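Local structure of T-cell surface glycoprotein CD1A1 antigen (Gallus gallus, 3JVG) at residues S37-S40 against R41-N44; W51-S55 against L56-D60; K69-V72 against R73-R77; F169-A172 against G173-D176; L234-A237 against D238-Q242. The protein probably binds lipids in the groove of its MHC class I-like ectodomain and displays them at the cell surface to T cells. All blocks are in the same frame, centred on the assembly; numbering follows the deposited sequence.

Contact 1: residues S37-S40 against R41-N44; sequences SLDS and RTGN
Asp39 turns its carboxylate onto the backbone of Arg41 and Thr42, a compact case of a side chain holding the turn that follows it. OD2 does the work. Thr42 N lies 3.1 Å from Asp39 OD2, above the carboxylate plane, and its N-H points at the oxygen at a straight 164°. Arg41 N, 3.3 Å from the same Asp39 OD2, arrives from the other face, on the anti side, along a more bent path. CG stands anti to the backbone N of Asp39 (chi1 -169°), which swings the carboxylate over the turn and lets OD2 reach both N-H groups. Asp39 CB lies against Thr42 OG1 at 3.3 Å.

In the next shell, Asp39 O receives Gly43 N, while Asp39 N donates to Asn44 O at 3.1 Å. Gly43 takes a positive phi of 79°, bringing the chain back beside Leu38, whose CD1 rests 4.0 Å from Gly43 O. Thr42 OG1 accepts from Asn44 N at 3.1 Å. Further back, Ser37 OG is hydrogen-bonded to Tyr48 OH, and Leu38 packs on Val24 of the adjoining strand. An Asx turn at Asp39 thus runs into an ST turn at Thr42, together forming the loop between strands 33-38 and 45-47 at one edge of the MHC-like platform sheet.

Contact 2: residues W51-S55 against L56-D60; sequences WLRPS and LPKGD
With CG beside the backbone N (chi1 -67°), bends at chi2 and chi3 (-63° and -70°) curl Arg53 round until its guanidinium meets Lys58, whose own chain is bent at chi2 and chi3. Arg53 CB sets off away from residues 56-60, and the bends return the end of the chain to them. Lys58 arrives at the edge of the guanidinium rather than over a face: its NZ stands 3.1 Å from Arg53 NH2, and Lys58 CD is almost as near, 3.2 Å from that nitrogen. So close an approach is strained, and the placement of Lys58 somewhat doubtful.

Closer to the backbone, Ser55 OG turns back to Leu52 O at 2.8 Å, in the carbonyl plane and on a lone pair. Ser55 N donates to it too, so Leu52 O, at the start of a weakly bonded helical turn, accepts twice from Ser55. Leu56 then leaves the helix, laying CD2 3.6 Å from Ser55 OG and reaching Leu168 of helix 148-172. Pro57 follows as the N-cap of helix 58-82.

Where Arg53 meets Lys58 two like charges face each other, and nearby acids probably offset part of the repulsion. Each has its own: Arg53 NH1 makes a salt bridge with Glu65, and Lys58 NZ a long, weak ion pair with Asp62.

Contact 3: residues K69-V72 against R73-R77; sequences KSYV and RDFSR
Arg73 folds back along the preceding turn of helix 58-82, the first of the two long helices that wall the groove of an MHC-like fold. Arg73 CB sits 3.3 Å from Lys69 O, the carbonyl that also accepts the main-chain N-H of Arg73. CG continues anti to the backbone N (chi1 -173°), and the chain stays extended until it bends at chi3 (53°). This bend lays the guanidinium over Lys69 O, which stands 4.0 Å from Arg73 CZ and above the centre of the plane. At the tip, Arg73 NH2 comes within 3.4 Å of Ser70 OG, but the angle is too poor for a hydrogen bond; that hydroxyl is bonded to Ser66 O instead.

On another side of the helix, Tyr71 and Phe75 run side by side toward the sheet beneath. Their rings, inclined at 52°, meet obliquely, with Tyr71 CZ 3.8 Å from Phe75 CD1. Both pack edge-to-face with His12, and Tyr71 OH is hydrogen-bonded to Ser93 OG, tying the helix to the floor of the platform. Regular bonds from each N-H to the carbonyl four residues back support the whole arrangement. Beside them a single water donates to Val72 O at 2.8 Å and is hydrogen-bonded to Ser76 OG at 2.6 Å.

Contact 4: residues F169-A172 against G173-D176; sequences FIQA and GKAD
Gly173 still donates its N-H to Phe169 O, at 2.8 Å, but its phi and psi of -99° and 26° end helix 148-172 there and set the chain off into the short helix 174-177. The arrangement is a helix C-terminus running straight into a new N-cap, with one glycine serving both as the first non-helical residue and as the N-cap of what follows. It lies at the end of the second long groove helix of the MHC-like domain. The regular pattern fails one residue further on, where Lys174 N is 3.3 Å from Ile170 O at a poor angle.

The lysine side chain supplies a partner for the end of the old helix. CG lies between the backbone N and the carbonyl carbon (chi1 60°), directing the chain back past Gln171 O, which is 3.5 Å from Lys174 CG. A final bend at chi4 brings Lys174 NZ to Gln171 O at 3.1 Å, tilted somewhat out of the carbonyl plane. Its positive charge probably interacts favourably with the carbonyl-rich C-terminal end of the helix. Gln171 crosses this chain obliquely, its NE2 4.2 Å from Lys174 CD.

Phe169 points the other way, onto Leu52 and Ser55, while Asp176 forms a salt bridge with Arg49. Across the break, one water donates to Ala172 O and accepts from Ala175 N, the latter at 3.1 Å.

Contact 5: residues L234-A237 against D238-Q242; sequences LPNA and DLTYQ
The side chains of Asn236 and Gln242 cross at about a right angle on a hairpin whose main-chain bonds fix the frame. Of these, Leu234 and Gln242 form an antiparallel hydrogen-bonded pair, with Leu234 N 2.7 Å from Gln242 O, and Asn236 N reaches Thr240 O at 2.8 Å. Asn236 to Leu239 make a type I turn, closed by a weak bond, and Leu239 takes the left-handed helical conformation (phi 48°): a type I turn with a G1 bulge, here joining strands D and E of the C1-set immunoglobulin domain.

Side-chain bonds run alongside. Gln242 NE2 donates to a lone pair of Asn236 OD1 at 2.7 Å, the two amide planes being 48° apart. On its other arm, Asn236 ND2 gives an N-H to Thr240 OG1 at 3.0 Å, and that hydroxyl donates onward to the syn lone pair of Asp238 OD1 at 2.7 Å.

Apolar contact is slight: Pro235 CB lies 4.5 Å from Tyr241 CE1. One water bridges the carbonyls of Asn236 and Thr240 above a face of the tyrosine ring.

Outside the hairpin, a basic side chain of the partner protein, presumably beta-2-microglobulin, pairs with Asp238 OD2, and its backbone with Gln242 NE2. The relay from Gln242 to Asp238 probably orients these groups toward that subunit.

From the N terminus, contact 1 closes the turn between strands 33-38 and 45-47, contact 2 joins short helix 52-55 to the start of helix 58-82, and contact 3 lies further along that helix. Contact 4 follows at the end of helix 148-172, and contact 5 closes a hairpin in the immunoglobulin domain. All five are in series; none nests or crosses. Contact 1 nevertheless packs on contact 3, Leu38 meeting Val72, so strand 33-38 and helix 58-82 are tied. Contacts 2 and 4 also meet, through a probable hydrogen bond from Trp51 to Asp176, joining the segment before helix 52-55 to the short helix after 148-172. Contact 5 stands apart, its nearest atoms about 6 Å from contact 4.

Contact 1: residues S37-S40 against R41-N44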
loop_
_atom_site.group_PDB
_atom_site.type_symbol
_atom_site.label_atom_id
_atom_site.label_comp_id
_atom_site.label_asym_id
_atom_site.label_seq_id
_atom_site.Cartn_x
_atom_site.Cartn_y
_atom_site.Cartn_z
ATOM N N SER A 37 4.692 -2.712 -12.860
ATOM C CA SER A 37 3.628 -1.777 -12.981
ATOM C C SER A 37 3.397 -1.453 -14.448
ATOM O O SER A 37 4.148 -1.865 -15.325
ATOM C CB SER A 37 3.958 -0.479 -12.251
ATOM O OG SER A 37 5.001 0.166 -12.921
ATOM N N LEU A 38 2.370 -0.652 -14.650
ATOM C CA LEU A 38 1.900 -0.219 -15.930
ATOM C C LEU A 38 2.289 1.236 -16.090
ATOM O O LEU A 38 1.974 2.111 -15.224
ATOM C CB LEU A 38 0.397 -0.354 -15.867
ATOM C CG LEU A 38 -0.581 -0.557 -16.976
ATOM C CD1 LEU A 38 -0.365 -1.890 -17.623
ATOM C CD2 LEU A 38 -1.899 -0.517 -16.210
ATOM N N ASP A 39 3.026 1.486 -17.168
ATOM C CA ASP A 39 3.526 2.837 -17.517
ATOM C C ASP A 39 2.291 3.611 -17.910
ATOM O O ASP A 39 1.656 3.320 -18.923
ATOM C CB ASP A 39 4.510 2.730 -18.685
ATOM C CG ASP A 39 5.279 4.017 -18.940
ATOM O OD1 ASP A 39 6.511 4.025 -18.733
ATOM O OD2 ASP A 39 4.659 5.015 -19.352
ATOM N N SER A 40 1.896 4.528 -17.039
ATOM C CA SER A 40 0.620 5.233 -17.166
ATOM C C SER A 40 0.537 6.091 -18.449
ATOM O O SER A 40 -0.572 6.486 -18.828
ATOM C CB SER A 40 0.376 6.081 -15.921
ATOM O OG SER A 40 1.540 6.866 -15.679
ATOM N N ARG A 41 1.688 6.340 -19.103
ATOM C CA ARG A 41 1.760 7.001 -20.421
ATOM C C ARG A 41 1.740 6.055 -21.646
ATOM O O ARG A 41 0.952 6.270 -22.585
ATOM C CB ARG A 41 2.980 7.932 -20.513
ATOM C CG ARG A 41 2.788 9.384 -19.963
ATOM C CD ARG A 41 2.037 10.318 -20.972
ATOM N NE ARG A 41 2.821 11.503 -21.377
ATOM C CZ ARG A 41 2.395 12.476 -22.190
ATOM N NH1 ARG A 41 1.168 12.440 -22.707
ATOM N NH2 ARG A 41 3.196 13.502 -22.490
ATOM N N THR A 42 2.596 5.026 -21.664
ATOM C CA THR A 42 2.694 4.141 -22.843
ATOM C C THR A 42 1.903 2.870 -22.670
ATOM O O THR A 42 1.552 2.212 -23.658
ATOM C CB THR A 42 4.126 3.676 -23.117
ATOM O OG1 THR A 42 4.562 2.849 -22.032
ATOM C CG2 THR A 42 5.089 4.865 -23.301
ATOM N N GLY A 43 1.664 2.496 -21.412
ATOM C CA GLY A 43 0.941 1.269 -21.109
ATOM C C GLY A 43 1.776 -0.004 -21.210
ATOM O O GLY A 43 1.216 -1.115 -21.182
ATOM N N ASN A 44 3.099 0.154 -21.329
ATOM C CA ASN A 44 4.023 -0.973 -21.366
ATOM C C ASN A 44 4.284 -1.404 -19.945
ATOM O O ASN A 44 4.310 -0.567 -19.042
ATOM C CB ASN A 44 5.375 -0.596 -22.004
ATOM C CG ASN A 44 5.313 -0.463 -23.533
ATOM O OD1 ASN A 44 6.204 0.172 -24.131
ATOM N ND2 ASN A 44 4.277 -1.042 -24.165
#

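Contact 2: residues W51-S55 against L56-D60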
loop_
_atom_site.group_PDB
_atom_site.type_symbol
_atom_site.label_atom_id
_atom_site.label_comp_id
_atom_site.label_asym_id
_atom_site.label_seq_id
_atom_site.Cartn_x
_atom_site.Cartn_y
_atom_site.Cartn_z
ATOM N N TRP A 51 14.350 -11.632 -10.770
ATOM C CA TRP A 51 13.949 -13.054 -10.935
ATOM C C TRP A 51 12.690 -13.242 -11.828
ATOM O O TRP A 51 12.422 -14.331 -12.307
ATOM C CB TRP A 51 13.761 -13.709 -9.567
ATOM C CG TRP A 51 12.817 -12.910 -8.647
ATOM C CD1 TRP A 51 13.169 -11.997 -7.687
ATOM C CD2 TRP A 51 11.385 -12.972 -8.645
ATOM N NE1 TRP A 51 12.027 -11.489 -7.078
ATOM C CE2 TRP A 51 10.925 -12.066 -7.663
ATOM C CE3 TRP A 51 10.441 -13.713 -9.380
ATOM C CZ2 TRP A 51 9.558 -11.877 -7.405
ATOM C CZ3 TRP A 51 9.078 -13.526 -9.120
ATOM C CH2 TRP A 51 8.660 -12.619 -8.154
ATOM N N LEU A 52 11.950 -12.170 -12.096
ATOM C CA LEU A 52 10.688 -12.303 -12.880
ATOM C C LEU A 52 10.848 -12.832 -14.298
ATOM O O LEU A 52 10.331 -13.926 -14.627
ATOM C CB LEU A 52 9.980 -10.949 -12.972
ATOM C CG LEU A 52 8.694 -10.449 -12.335
ATOM C CD1 LEU A 52 7.797 -11.463 -11.595
ATOM C CD2 LEU A 52 9.003 -9.156 -11.547
ATOM N N ARG A 53 11.530 -12.055 -15.152
ATOM C CA ARG A 53 11.627 -12.398 -16.584
ATOM C C ARG A 53 12.175 -13.776 -16.868
ATOM O O ARG A 53 11.648 -14.440 -17.708
ATOM C CB ARG A 53 12.387 -11.343 -17.419
ATOM C CG ARG A 53 11.666 -9.987 -17.538
ATOM C CD ARG A 53 10.309 -10.102 -18.286
ATOM N NE ARG A 53 10.503 -10.387 -19.721
ATOM C CZ ARG A 53 9.683 -10.034 -20.719
ATOM N NH1 ARG A 53 8.572 -9.343 -20.489
ATOM N NH2 ARG A 53 9.981 -10.383 -21.965
ATOM N N PRO A 54 13.208 -14.240 -16.137
ATOM C CA PRO A 54 13.699 -15.555 -16.481
ATOM C C PRO A 54 12.865 -16.669 -15.883
ATOM O O PRO A 54 13.132 -17.856 -16.167
ATOM C CB PRO A 54 15.109 -15.574 -15.849
ATOM C CG PRO A 54 15.391 -14.123 -15.397
ATOM C CD PRO A 54 14.033 -13.625 -15.078
ATOM N N SER A 55 11.863 -16.321 -15.070
ATOM C CA SER A 55 11.069 -17.355 -14.446
ATOM C C SER A 55 10.089 -17.975 -15.430
ATOM O O SER A 55 9.676 -19.096 -15.214
ATOM C CB SER A 55 10.379 -16.875 -13.158
ATOM O OG SER A 55 9.177 -16.168 -13.462
ATOM N N LEU A 56 9.749 -17.263 -16.508
ATOM C CA LEU A 56 8.866 -17.815 -17.565
ATOM C C LEU A 56 9.486 -17.531 -18.927
ATOM O O LEU A 56 10.245 -16.561 -19.054
ATOM C CB LEU A 56 7.512 -17.123 -17.545
ATOM C CG LEU A 56 6.295 -17.344 -16.630
ATOM C CD1 LEU A 56 6.072 -18.807 -16.153
ATOM C CD2 LEU A 56 6.347 -16.470 -15.591
ATOM N N PRO A 57 9.187 -18.363 -19.943
ATOM C CA PRO A 57 9.700 -18.026 -21.270
ATOM C C PRO A 57 9.031 -16.783 -21.864
ATOM O O PRO A 57 7.883 -16.443 -21.544
ATOM C CB PRO A 57 9.395 -19.277 -22.139
ATOM C CG PRO A 57 8.509 -20.177 -21.306
ATOM C CD PRO A 57 8.332 -19.577 -19.937
ATOM N N LYS A 58 9.772 -16.123 -22.720
ATOM C CA LYS A 58 9.298 -15.002 -23.475
ATOM C C LYS A 58 7.831 -15.156 -23.954
ATOM O O LYS A 58 7.023 -14.297 -23.693
ATOM C CB LYS A 58 10.261 -14.810 -24.658
ATOM C CG LYS A 58 10.855 -13.397 -24.783
ATOM C CD LYS A 58 9.793 -12.270 -24.555
ATOM C CE LYS A 58 10.095 -11.003 -25.393
ATOM N NZ LYS A 58 9.318 -9.811 -24.893
ATOM N N GLY A 59 7.476 -16.247 -24.635
ATOM C CA GLY A 59 6.117 -16.427 -25.113
ATOM C C GLY A 59 5.055 -16.292 -24.019
ATOM O O GLY A 59 4.033 -15.677 -24.254
ATOM N N ASP A 60 5.302 -16.852 -22.834
ATOM C CA ASP A 60 4.391 -16.630 -21.712
ATOM C C ASP A 60 4.268 -15.162 -21.315
ATOM O O ASP A 60 3.146 -14.664 -21.204
ATOM C CB ASP A 60 4.741 -17.504 -20.491
ATOM C CG ASP A 60 4.300 -18.955 -20.680
ATOM O OD1 ASP A 60 4.739 -19.820 -19.901
ATOM O OD2 ASP A 60 3.548 -19.233 -21.652
#

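Contact 3: residues K69-V72 against R73-R77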
loop_
_atom_site.group_PDB
_atom_site.type_symbol
_atom_site.label_atom_id
_atom_site.label_comp_id
_atom_site.label_asym_id
_atom_site.label_seq_id
_atom_site.Cartn_x
_atom_site.Cartn_y
_atom_site.Cartn_z
ATOM N N LYS A 69 -2.928 -5.758 -21.290
ATOM C CA LYS A 69 -3.233 -4.583 -22.070
ATOM C C LYS A 69 -4.661 -4.669 -22.629
ATOM O O LYS A 69 -5.352 -3.643 -22.675
ATOM C CB LYS A 69 -2.235 -4.395 -23.194
ATOM C CG LYS A 69 -0.800 -4.122 -22.728
ATOM C CD LYS A 69 0.182 -4.058 -23.953
ATOM C CE LYS A 69 1.459 -3.257 -23.574
ATOM N NZ LYS A 69 2.482 -3.214 -24.695
ATOM N N SER A 70 -5.110 -5.866 -23.035
ATOM C CA SER A 70 -6.494 -6.048 -23.487
ATOM C C SER A 70 -7.435 -5.804 -22.329
ATOM O O SER A 70 -8.482 -5.160 -22.509
ATOM C CB SER A 70 -6.772 -7.463 -24.055
ATOM O OG SER A 70 -5.886 -7.795 -25.107
ATOM N N TYR A 71 -7.091 -6.310 -21.136
ATOM C CA TYR A 71 -7.975 -6.108 -20.005
ATOM C C TYR A 71 -8.214 -4.607 -19.821
ATOM O O TYR A 71 -9.361 -4.155 -19.757
ATOM C CB TYR A 71 -7.416 -6.726 -18.716
ATOM C CG TYR A 71 -8.261 -6.417 -17.479
ATOM C CD1 TYR A 71 -9.380 -7.191 -17.175
ATOM C CD2 TYR A 71 -7.953 -5.349 -16.638
ATOM C CE1 TYR A 71 -10.189 -6.931 -16.069
ATOM C CE2 TYR A 71 -8.754 -5.063 -15.501
ATOM C CZ TYR A 71 -9.863 -5.869 -15.231
ATOM O OH TYR A 71 -10.666 -5.631 -14.128
ATOM N N VAL A 72 -7.125 -3.843 -19.718
ATOM C CA VAL A 72 -7.187 -2.425 -19.474
ATOM C C VAL A 72 -8.006 -1.665 -20.534
ATOM O O VAL A 72 -8.940 -0.919 -20.198
ATOM C CB VAL A 72 -5.790 -1.885 -19.385
ATOM C CG1 VAL A 72 -5.810 -0.374 -19.471
ATOM C CG2 VAL A 72 -5.139 -2.370 -18.028
ATOM N N ARG A 73 -7.658 -1.881 -21.791
ATOM C CA ARG A 73 -8.334 -1.319 -22.921
ATOM C C ARG A 73 -9.827 -1.688 -22.972
ATOM O O ARG A 73 -10.672 -0.833 -23.247
ATOM C CB ARG A 73 -7.642 -1.845 -24.179
ATOM C CG ARG A 73 -8.097 -1.253 -25.491
ATOM C CD ARG A 73 -7.081 -1.582 -26.637
ATOM N NE ARG A 73 -6.808 -3.025 -26.730
ATOM C CZ ARG A 73 -5.597 -3.594 -26.702
ATOM N NH1 ARG A 73 -4.477 -2.872 -26.617
ATOM N NH2 ARG A 73 -5.514 -4.916 -26.804
ATOM N N ASP A 74 -10.154 -2.955 -22.737
ATOM C CA ASP A 74 -11.539 -3.399 -22.869
ATOM C C ASP A 74 -12.355 -2.840 -21.729
ATOM O O ASP A 74 -13.489 -2.457 -21.925
ATOM C CB ASP A 74 -11.661 -4.926 -22.872
ATOM C CG ASP A 74 -11.134 -5.587 -24.183
ATOM O OD1 ASP A 74 -10.792 -4.894 -25.163
ATOM O OD2 ASP A 74 -11.062 -6.838 -24.213
ATOM N N PHE A 75 -11.743 -2.772 -20.541
ATOM C CA PHE A 75 -12.352 -2.149 -19.335
ATOM C C PHE A 75 -12.786 -0.734 -19.675
ATOM O O PHE A 75 -13.926 -0.353 -19.440
ATOM C CB PHE A 75 -11.386 -2.148 -18.149
ATOM C CG PHE A 75 -12.065 -1.954 -16.825
ATOM C CD1 PHE A 75 -12.245 -3.024 -15.957
ATOM C CD2 PHE A 75 -12.547 -0.669 -16.449
ATOM C CE1 PHE A 75 -12.892 -2.828 -14.735
ATOM C CE2 PHE A 75 -13.209 -0.469 -15.264
ATOM C CZ PHE A 75 -13.379 -1.566 -14.388
ATOM N N SER A 76 -11.891 0.042 -20.255
ATOM C CA SER A 76 -12.215 1.438 -20.522
ATOM C C SER A 76 -13.311 1.525 -21.544
ATOM O O SER A 76 -14.205 2.364 -21.459
ATOM C CB SER A 76 -10.971 2.215 -20.954
ATOM O OG SER A 76 -10.047 2.215 -19.889
ATOM N N ARG A 77 -13.285 0.606 -22.489
ATOM C CA ARG A 77 -14.269 0.625 -23.556
ATOM C C ARG A 77 -15.640 0.241 -23.037
ATOM O O ARG A 77 -16.613 0.862 -23.421
ATOM C CB ARG A 77 -13.823 -0.229 -24.752
ATOM C CG ARG A 77 -12.693 0.431 -25.536
ATOM C CD ARG A 77 -12.097 -0.504 -26.633
HETATM O O HOH W 1 -9.082 0.807 -17.978
#

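Contact 4: residues F169-A172 against G173-D176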
loop_
_atom_site.group_PDB
_atom_site.type_symbol
_atom_site.label_atom_id
_atom_site.label_comp_id
_atom_site.label_asym_id
_atom_site.label_seq_id
_atom_site.Cartn_x
_atom_site.Cartn_y
_atom_site.Cartn_z
ATOM N N PHE A 169 6.312 -18.277 -8.632
ATOM C CA PHE A 169 6.870 -17.003 -8.139
ATOM C C PHE A 169 7.401 -17.123 -6.687
ATOM O O PHE A 169 8.441 -16.527 -6.344
ATOM C CB PHE A 169 5.818 -15.870 -8.232
ATOM C CG PHE A 169 5.620 -15.311 -9.637
ATOM C CD1 PHE A 169 6.321 -15.831 -10.734
ATOM C CD2 PHE A 169 4.738 -14.265 -9.866
ATOM C CE1 PHE A 169 6.169 -15.293 -12.010
ATOM C CE2 PHE A 169 4.581 -13.728 -11.163
ATOM C CZ PHE A 169 5.307 -14.251 -12.238
ATOM N N ILE A 170 6.688 -17.880 -5.846
ATOM C CA ILE A 170 7.192 -18.215 -4.503
ATOM C C ILE A 170 8.604 -18.837 -4.591
ATOM O O ILE A 170 9.488 -18.482 -3.807
ATOM C CB ILE A 170 6.261 -19.164 -3.730
ATOM C CG1 ILE A 170 4.886 -18.513 -3.506
ATOM C CG2 ILE A 170 6.920 -19.621 -2.382
ATOM C CD1 ILE A 170 3.840 -19.485 -2.966
ATOM N N GLN A 171 8.814 -19.728 -5.561
ATOM C CA GLN A 171 10.106 -20.366 -5.726
ATOM C C GLN A 171 11.123 -19.441 -6.360
ATOM O O GLN A 171 12.235 -19.363 -5.888
ATOM C CB GLN A 171 10.025 -21.673 -6.542
ATOM C CG GLN A 171 9.691 -22.968 -5.738
ATOM C CD GLN A 171 10.069 -22.891 -4.248
ATOM O OE1 GLN A 171 9.189 -22.869 -3.364
ATOM N NE2 GLN A 171 11.376 -22.812 -3.969
ATOM N N ALA A 172 10.758 -18.777 -7.449
ATOM C CA ALA A 172 11.699 -17.890 -8.140
ATOM C C ALA A 172 12.113 -16.668 -7.294
ATOM O O ALA A 172 13.294 -16.270 -7.274
ATOM C CB ALA A 172 11.113 -17.437 -9.456
ATOM N N GLY A 173 11.157 -16.085 -6.582
ATOM C CA GLY A 173 11.446 -14.912 -5.762
ATOM C C GLY A 173 11.657 -15.182 -4.277
ATOM O O GLY A 173 11.438 -14.291 -3.436
ATOM N N LYS A 174 12.093 -16.399 -3.938
ATOM C CA LYS A 174 12.152 -16.834 -2.549
ATOM C C LYS A 174 13.043 -15.889 -1.746
ATOM O O LYS A 174 12.767 -15.634 -0.627
ATOM C CB LYS A 174 12.588 -18.300 -2.396
ATOM C CG LYS A 174 13.958 -18.621 -2.950
ATOM C CD LYS A 174 14.289 -20.091 -2.729
ATOM C CE LYS A 174 15.418 -20.596 -3.653
ATOM N NZ LYS A 174 14.971 -20.672 -5.079
ATOM N N ALA A 175 14.108 -15.393 -2.360
ATOM C CA ALA A 175 14.999 -14.418 -1.719
ATOM C C ALA A 175 14.287 -13.153 -1.269
ATOM O O ALA A 175 14.569 -12.659 -0.191
ATOM C CB ALA A 175 16.171 -14.076 -2.645
ATOM N N ASP A 176 13.365 -12.620 -2.075
ATOM C CA ASP A 176 12.587 -11.460 -1.657
ATOM C C ASP A 176 11.641 -11.819 -0.503
ATOM O O ASP A 176 11.527 -11.099 0.524
ATOM C CB ASP A 176 11.781 -10.932 -2.838
ATOM C CG ASP A 176 12.664 -10.213 -3.881
ATOM O OD1 ASP A 176 13.877 -10.029 -3.636
ATOM O OD2 ASP A 176 12.119 -9.788 -4.921
HETATM O O HOH W 2 14.750 -15.405 -5.395
#

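Contact 5: residues L234-A237 against D238-Q242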
loop_
_atom_site.group_PDB
_atom_site.type_symbol
_atom_site.label_atom_id
_atom_site.label_comp_id
_atom_site.label_asym_id
_atom_site.label_seq_id
_atom_site.Cartn_x
_atom_site.Cartn_y
_atom_site.Cartn_z
ATOM N N LEU A 234 4.002 2.327 9.037
ATOM C CA LEU A 234 4.269 3.275 7.972
ATOM C C LEU A 234 5.385 2.721 7.094
ATOM O O LEU A 234 6.306 2.075 7.597
ATOM C CB LEU A 234 4.679 4.672 8.554
ATOM C CG LEU A 234 3.720 5.500 9.396
ATOM C CD1 LEU A 234 4.415 6.655 10.123
ATOM C CD2 LEU A 234 2.628 6.074 8.449
ATOM N N PRO A 235 5.305 2.952 5.778
ATOM C CA PRO A 235 6.362 2.353 4.970
ATOM C C PRO A 235 7.642 3.182 4.899
ATOM O O PRO A 235 7.592 4.364 4.812
ATOM C CB PRO A 235 5.740 2.305 3.567
ATOM C CG PRO A 235 4.704 3.527 3.571
ATOM C CD PRO A 235 4.207 3.564 4.985
ATOM N N ASN A 236 8.784 2.526 4.831
ATOM C CA ASN A 236 9.997 3.212 4.345
ATOM C C ASN A 236 10.228 2.900 2.878
ATOM O O ASN A 236 9.696 1.914 2.319
ATOM C CB ASN A 236 11.229 2.798 5.147
ATOM C CG ASN A 236 11.103 3.169 6.597
ATOM O OD1 ASN A 236 10.706 4.293 6.909
ATOM N ND2 ASN A 236 11.391 2.218 7.503
ATOM N N ALA A 237 11.078 3.710 2.261
ATOM C CA ALA A 237 11.334 3.558 0.848
ATOM C C ALA A 237 12.193 2.372 0.507
ATOM O O ALA A 237 12.167 1.922 -0.629
ATOM C CB ALA A 237 11.950 4.830 0.265
ATOM N N ASP A 238 12.926 1.823 1.473
ATOM C CA ASP A 238 13.745 0.643 1.155
ATOM C C ASP A 238 13.008 -0.651 1.484
ATOM O O ASP A 238 13.638 -1.633 1.883
ATOM C CB ASP A 238 15.118 0.730 1.897
ATOM C CG ASP A 238 14.959 0.658 3.398
ATOM O OD1 ASP A 238 13.793 0.714 3.872
ATOM O OD2 ASP A 238 15.972 0.517 4.120
ATOM N N LEU A 239 11.675 -0.656 1.365
ATOM C CA LEU A 239 10.869 -1.807 1.787
ATOM C C LEU A 239 11.183 -2.372 3.207
ATOM O O LEU A 239 11.462 -3.585 3.403
ATOM C CB LEU A 239 10.893 -2.913 0.710
ATOM C CG LEU A 239 9.799 -4.012 0.880
ATOM C CD1 LEU A 239 8.374 -3.463 0.879
ATOM C CD2 LEU A 239 9.983 -5.100 -0.161
ATOM N N THR A 240 11.126 -1.468 4.185
ATOM C CA THR A 240 11.129 -1.823 5.586
ATOM C C THR A 240 10.021 -0.949 6.092
ATOM O O THR A 240 9.458 -0.184 5.301
ATOM C CB THR A 240 12.455 -1.485 6.291
ATOM O OG1 THR A 240 12.747 -0.085 6.214
ATOM C CG2 THR A 240 13.608 -2.285 5.687
ATOM N N TYR A 241 9.713 -1.055 7.381
ATOM C CA TYR A 241 8.563 -0.432 7.970
ATOM C C TYR A 241 8.934 0.274 9.281
ATOM O O TYR A 241 10.022 0.033 9.863
ATOM C CB TYR A 241 7.501 -1.484 8.213
ATOM C CG TYR A 241 6.936 -2.076 6.908
ATOM C CD1 TYR A 241 5.947 -1.388 6.194
ATOM C CD2 TYR A 241 7.411 -3.285 6.395
ATOM C CE1 TYR A 241 5.388 -1.900 5.012
ATOM C CE2 TYR A 241 6.886 -3.833 5.180
ATOM C CZ TYR A 241 5.884 -3.114 4.483
ATOM O OH TYR A 241 5.322 -3.578 3.295
ATOM N N GLN A 242 8.003 1.141 9.737
ATOM C CA GLN A 242 8.177 1.927 10.919
ATOM C C GLN A 242 6.893 1.915 11.635
ATOM O O GLN A 242 5.827 1.902 11.000
ATOM C CB GLN A 242 8.430 3.401 10.610
ATOM C CG GLN A 242 9.649 3.716 9.837
ATOM C CD GLN A 242 10.191 5.138 10.148
ATOM O OE1 GLN A 242 9.951 5.725 11.228
ATOM N NE2 GLN A 242 10.902 5.687 9.184
HETATM O O HOH W 3 7.932 -0.302 2.872
#